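Local coordinates for malonyl CoA-acyl carrier protein transacylase (Clostridium perfringens, PDB 3PTW), which probably transfers the malonyl group from malonyl-CoA to acyl carrier protein, the step that supplies extender units for fatty acid synthesis, at residues G157-S162 against K251-I256. Residues are numbered along the deposited sequence; the frame is centred on the assembly and turned at random.
Sequences GANYNS and KPVLFI
Val253 and Asn159 form a single parallel bridge: Val253 N donates to Ala158 O over 2.9 Å in a nearly straight bond (174°), although the donor stands well above that carbonyl's plane, and Val253 O receives Tyr160 N, also at 2.9 Å. Beyond Leu254, the N-cap residue and centre of an inverse gamma turn, Tyr160 O accepts a 2.8 Å bond from Ile256 N, a first-turn amide with no earlier helical carbonyl to use; Phe255 N bonds weakly back to Val253 O.

Tyr160 makes the largest contribution. With CG anti to its carbonyl carbon (chi1 -66°), its side chain runs beside those of Pro252 and Leu254: Pro252 CB meets the ring edge 3.9 Å from CE2, while Leu254 CD1 approaches CD2 obliquely at 3.8 Å. Gly157, lacking a side chain, suits the nearby Tyr160 OH. Ile256, branched at CB, sets CG2 3.9 Å from Tyr160 CB. On the other side, Val253 CB and CG2 lie 3.8 Å from Asn159 OD1, and the Phe255 ring turns its edge to Asn161 O, with CD2 3.6 Å away; Asn161 OD1 is buried without a polar partner.

Val253 also touches His199 and the GxSxG nucleophile-elbow pattern, so this seam probably borders the active site. Strand 155-162 pairs with strand 165-169, its regularity broken by classic bulges at Ala158-Asn159 and Asn161-Ser162; along its other edge runs the chain entering helix 255-264, with helix 278-286 packed alongside.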
# COMPACT_ATOMS: atom_id res chain seq x y z
N GLY A 157 -5.43 8.80 -14.15
CA GLY A 157 -4.24 8.25 -13.50
C GLY A 157 -4.64 7.58 -12.19
O GLY A 157 -5.48 8.12 -11.46
N ALA A 158 -4.07 6.41 -11.91
CA ALA A 158 -4.43 5.61 -10.73
C ALA A 158 -3.23 5.40 -9.78
O ALA A 158 -3.37 5.44 -8.55
CB ALA A 158 -5.04 4.25 -11.15
N ASN A 159 -2.05 5.17 -10.36
CA ASN A 159 -0.81 5.01 -9.60
C ASN A 159 0.35 5.69 -10.30
O ASN A 159 0.44 5.66 -11.53
CB ASN A 159 -0.48 3.53 -9.39
CG ASN A 159 -1.61 2.76 -8.74
OD1 ASN A 159 -1.61 2.55 -7.55
ND2 ASN A 159 -2.59 2.35 -9.53
N TYR A 160 1.22 6.31 -9.52
CA TYR A 160 2.49 6.86 -10.01
C TYR A 160 3.56 6.24 -9.11
O TYR A 160 3.81 6.70 -8.00
CB TYR A 160 2.49 8.40 -9.98
CG TYR A 160 1.48 8.97 -10.94
CD1 TYR A 160 1.84 9.25 -12.27
CD2 TYR A 160 0.14 9.16 -10.56
CE1 TYR A 160 0.89 9.74 -13.19
CE2 TYR A 160 -0.81 9.64 -11.47
CZ TYR A 160 -0.42 9.93 -12.78
OH TYR A 160 -1.33 10.40 -13.68
N ASN A 161 4.14 5.15 -9.59
CA ASN A 161 4.95 4.29 -8.73
C ASN A 161 6.44 4.52 -8.82
O ASN A 161 7.14 4.40 -7.81
CB ASN A 161 4.59 2.82 -8.96
CG ASN A 161 3.14 2.51 -8.59
OD1 ASN A 161 2.59 3.06 -7.64
ND2 ASN A 161 2.53 1.61 -9.33
N SER A 162 6.93 4.85 -10.03
CA SER A 162 8.35 5.10 -10.27
C SER A 162 8.51 5.66 -11.70
O SER A 162 7.53 5.64 -12.45
CB SER A 162 9.18 3.82 -10.06
OG SER A 162 9.20 3.02 -11.22
N LYS A 251 -8.76 8.58 -5.99
CA LYS A 251 -7.75 9.50 -6.53
C LYS A 251 -6.41 8.78 -6.78
O LYS A 251 -6.18 7.71 -6.23
CB LYS A 251 -7.51 10.67 -5.55
CG LYS A 251 -8.64 11.70 -5.45
CD LYS A 251 -8.99 12.20 -6.82
CE LYS A 251 -10.17 13.16 -6.84
NZ LYS A 251 -10.24 13.62 -8.26
N PRO A 252 -5.50 9.40 -7.56
CA PRO A 252 -4.20 8.83 -7.84
C PRO A 252 -3.37 8.55 -6.58
O PRO A 252 -3.35 9.36 -5.66
CB PRO A 252 -3.51 9.94 -8.67
CG PRO A 252 -4.63 10.62 -9.36
CD PRO A 252 -5.72 10.65 -8.32
N VAL A 253 -2.68 7.41 -6.58
CA VAL A 253 -1.67 7.10 -5.56
C VAL A 253 -0.33 7.70 -5.99
O VAL A 253 0.36 7.17 -6.87
CB VAL A 253 -1.54 5.58 -5.32
CG1 VAL A 253 -0.48 5.27 -4.26
CG2 VAL A 253 -2.89 5.02 -4.90
N LEU A 254 0.03 8.82 -5.37
CA LEU A 254 1.28 9.49 -5.68
C LEU A 254 2.44 8.85 -4.90
O LEU A 254 3.13 9.53 -4.13
CB LEU A 254 1.16 10.99 -5.38
CG LEU A 254 0.55 11.91 -6.44
CD1 LEU A 254 -0.37 11.21 -7.42
CD2 LEU A 254 -0.17 13.11 -5.84
N PHE A 255 2.64 7.54 -5.09
CA PHE A 255 3.73 6.82 -4.40
C PHE A 255 5.12 7.38 -4.66
O PHE A 255 5.93 7.49 -3.73
CB PHE A 255 3.75 5.32 -4.70
CG PHE A 255 4.78 4.55 -3.87
CD1 PHE A 255 4.53 4.25 -2.53
CD2 PHE A 255 5.98 4.12 -4.43
CE1 PHE A 255 5.46 3.53 -1.75
CE2 PHE A 255 6.92 3.40 -3.67
CZ PHE A 255 6.65 3.11 -2.33
N ILE A 256 5.40 7.72 -5.93
CA ILE A 256 6.72 8.28 -6.26
C ILE A 256 6.99 9.58 -5.48
O ILE A 256 8.08 9.76 -4.94
CB ILE A 256 6.97 8.44 -7.80
CG1 ILE A 256 8.40 8.96 -8.06
CG2 ILE A 256 5.95 9.37 -8.45
CD1 ILE A 256 8.80 9.08 -9.52